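PDB 3H35: uncharacterized protein ABO_0056 from Alcanivorax borkumensis, which is of unknown function but belongs to the abortive infection alpha family, so may take part in phage defence. Local coordinates for residues N111-A115 with Q116-I120. Residues are numbered along the deposited sequence; the frame is centred on the assembly and turned at random.
Sequences NHLFA and QGLVI. With EDO (1,2-ethanediol), chain D.
Residues 113 to 118 form a Schellman motif, the local turn that ends helix 106-115 and sends the chain into strand 119-123, outermost in the sheet of this chain. Two backbone bonds define it: Leu118 N reaches back to Leu113 O at 3.0 Å, nearly in line with the carbonyl, while Gly117 N sits 2.9 Å from Phe114 O, well above that carbonyl's plane. Gly117 reverses the chain with a positive phi of 75°, a conformation that costs a residue without a side chain least. One step earlier, Gln116 N makes a regular i to i+4 helical bond to His112 O at 2.9 Å.

Side chains cover both flanks of the turn. With its CG anti to the carbonyl carbon (chi1 -81°), Phe114 turns its ring face to the start of the strand, where Val119 CG2 stands 3.4 Å from the ring centroid in a CH-pi contact almost on the normal. A bound 1,2-ethanediol, probably from the crystallisation liquor, lays O2 against the other face. Branched Val119 suits a strand and also touches Leu113 CB, while Leu113 CD2 meets Leu118 CD1 at 3.9 Å, an apolar pair bridging the turn. Across from Phe114, Gln116 CG rests over the His112 ring, offset toward its rim; the bent chain leaves OE1 to bond His50.

Leu113, Leu118 and Val119 pack on helix 56-65, and Leu162 of strand 156-164 meets both Phe114 and Val119. Backbone bonds from Ile120 to Arg163 and from Leu118 to Ser165 join the turn's exit to that neighbouring strand and the loop after it.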
ATOM      1  N   ASN A 111      -0.867  -3.670   9.156  1.00 25.28           N
ATOM      2  CA  ASN A 111      -0.272  -2.988   8.008  1.00 24.23           C
ATOM      3  C   ASN A 111      -0.497  -3.801   6.734  1.00 25.08           C
ATOM      4  O   ASN A 111      -0.864  -3.253   5.721  1.00 25.15           O
ATOM      5  CB  ASN A 111       1.214  -2.782   8.179  1.00 24.71           C
ATOM      6  CG  ASN A 111       1.750  -1.764   7.216  1.00 25.97           C
ATOM      7  OD1 ASN A 111       1.610  -0.557   7.449  1.00 28.85           O
ATOM      8  ND2 ASN A 111       2.256  -2.222   6.101  1.00 25.25           N
ATOM      9  N   HIS A 112      -0.287  -5.113   6.809  1.00 24.37           N
ATOM     10  CA  HIS A 112      -0.524  -5.990   5.671  1.00 24.76           C
ATOM     11  C   HIS A 112      -2.009  -6.071   5.255  1.00 24.11           C
ATOM     12  O   HIS A 112      -2.306  -5.964   4.077  1.00 24.16           O
ATOM     13  CB  HIS A 112      -0.008  -7.407   5.993  1.00 24.71           C
ATOM     14  CG  HIS A 112      -0.053  -8.359   4.821  1.00 24.44           C
ATOM     15  ND1 HIS A 112       0.866  -8.330   3.798  1.00 22.69           N
ATOM     16  CD2 HIS A 112      -0.922  -9.352   4.516  1.00 25.34           C
ATOM     17  CE1 HIS A 112       0.579  -9.272   2.923  1.00 22.84           C
ATOM     18  NE2 HIS A 112      -0.513  -9.904   3.329  1.00 24.13           N
ATOM     19  N   LEU A 113      -2.924  -6.283   6.203  1.00 23.37           N
ATOM     20  CA  LEU A 113      -4.360  -6.362   5.881  1.00 24.21           C
ATOM     21  C   LEU A 113      -4.845  -5.075   5.214  1.00 24.49           C
ATOM     22  O   LEU A 113      -5.585  -5.122   4.240  1.00 25.12           O
ATOM     23  CB  LEU A 113      -5.211  -6.645   7.135  1.00 24.28           C
ATOM     24  CG  LEU A 113      -5.013  -8.036   7.749  1.00 25.53           C
ATOM     25  CD1 LEU A 113      -5.755  -8.146   9.080  1.00 23.86           C
ATOM     26  CD2 LEU A 113      -5.462  -9.133   6.745  1.00 22.15           C
ATOM     27  N   PHE A 114      -4.409  -3.939   5.727  1.00 24.20           N
ATOM     28  CA  PHE A 114      -4.711  -2.623   5.092  1.00 25.37           C
ATOM     29  C   PHE A 114      -4.039  -2.496   3.745  1.00 25.20           C
ATOM     30  O   PHE A 114      -4.702  -2.082   2.808  1.00 24.80           O
ATOM     31  CB  PHE A 114      -4.361  -1.390   5.979  1.00 24.61           C
ATOM     32  CG  PHE A 114      -5.429  -1.091   7.011  1.00 26.83           C
ATOM     33  CD1 PHE A 114      -6.524  -0.304   6.697  1.00 25.88           C
ATOM     34  CD2 PHE A 114      -5.367  -1.657   8.271  1.00 25.44           C
ATOM     35  CE1 PHE A 114      -7.526  -0.035   7.662  1.00 26.10           C
ATOM     36  CE2 PHE A 114      -6.373  -1.429   9.209  1.00 26.18           C
ATOM     37  CZ  PHE A 114      -7.452  -0.597   8.895  1.00 25.78           C
ATOM     38  N   ALA A 115      -2.760  -2.872   3.633  1.00 24.57           N
ATOM     39  CA  ALA A 115      -2.035  -2.645   2.363  1.00 25.13           C
ATOM     40  C   ALA A 115      -2.708  -3.470   1.278  1.00 24.81           C
ATOM     41  O   ALA A 115      -2.744  -3.062   0.106  1.00 24.61           O
ATOM     42  CB  ALA A 115      -0.537  -2.985   2.454  1.00 24.61           C
ATOM     43  N   GLN A 116      -3.240  -4.627   1.683  1.00 24.92           N
ATOM     44  CA  GLN A 116      -3.903  -5.549   0.757  1.00 24.60           C
ATOM     45  C   GLN A 116      -5.392  -5.185   0.467  1.00 24.37           C
ATOM     46  O   GLN A 116      -6.045  -5.852  -0.321  1.00 24.69           O
ATOM     47  CB  GLN A 116      -3.799  -6.972   1.296  1.00 24.90           C
ATOM     48  CG  GLN A 116      -2.451  -7.599   1.135  1.00 24.87           C
ATOM     49  CD  GLN A 116      -2.218  -7.993  -0.276  1.00 26.41           C
ATOM     50  OE1 GLN A 116      -2.792  -8.972  -0.751  1.00 27.08           O
ATOM     51  NE2 GLN A 116      -1.391  -7.226  -0.979  1.00 21.84           N
ATOM     52  N   GLY A 117      -5.913  -4.153   1.117  1.00 24.05           N
ATOM     53  CA  GLY A 117      -7.261  -3.670   0.856  1.00 23.95           C
ATOM     54  C   GLY A 117      -8.332  -4.574   1.453  1.00 24.08           C
ATOM     55  O   GLY A 117      -9.476  -4.522   1.039  1.00 22.82           O
ATOM     56  N   LEU A 118      -7.956  -5.382   2.450  1.00 24.05           N
ATOM     57  CA  LEU A 118      -8.831  -6.406   2.988  1.00 24.46           C
ATOM     58  C   LEU A 118      -9.708  -5.897   4.130  1.00 25.29           C
ATOM     59  O   LEU A 118     -10.719  -6.529   4.444  1.00 26.70           O
ATOM     60  CB  LEU A 118      -8.009  -7.623   3.473  1.00 25.14           C
ATOM     61  CG  LEU A 118      -7.219  -8.389   2.407  1.00 26.08           C
ATOM     62  CD1 LEU A 118      -6.439  -9.617   2.962  1.00 20.60           C
ATOM     63  CD2 LEU A 118      -8.159  -8.778   1.232  1.00 26.06           C
ATOM     64  N   VAL A 119      -9.303  -4.785   4.754  1.00 24.60           N
ATOM     65  CA  VAL A 119     -10.005  -4.187   5.882  1.00 24.84           C
ATOM     66  C   VAL A 119     -10.109  -2.667   5.671  1.00 25.69           C
ATOM     67  O   VAL A 119      -9.386  -2.097   4.834  1.00 25.90           O
ATOM     68  CB  VAL A 119      -9.265  -4.464   7.190  1.00 24.65           C
ATOM     69  CG1 VAL A 119      -9.195  -5.986   7.491  1.00 22.95           C
ATOM     70  CG2 VAL A 119      -7.848  -3.822   7.213  1.00 23.12           C
ATOM     71  N   ILE A 120     -10.980  -2.019   6.423  1.00 25.89           N
ATOM     72  CA  ILE A 120     -11.111  -0.564   6.394  1.00 27.17           C
ATOM     73  C   ILE A 120     -11.152  -0.048   7.811  1.00 27.76           C
ATOM     74  O   ILE A 120     -11.385  -0.835   8.734  1.00 28.29           O
ATOM     75  CB  ILE A 120     -12.367  -0.070   5.657  1.00 27.95           C
ATOM     76  CG1 ILE A 120     -13.627  -0.723   6.248  1.00 29.02           C
ATOM     77  CG2 ILE A 120     -12.228  -0.310   4.160  1.00 27.97           C
ATOM     78  CD1 ILE A 120     -14.931  -0.167   5.674  1.00 34.64           C
TER
HETATM   79  C1  EDO D 184      -1.307   0.472   9.100  1.00 54.35           C
HETATM   80  O1  EDO D 184       0.106   0.724   9.179  1.00 54.43           O
HETATM   81  C2  EDO D 184      -1.888   0.845   7.753  1.00 51.78           C
HETATM   82  O2  EDO D 184      -3.212   1.310   7.962  1.00 49.95           O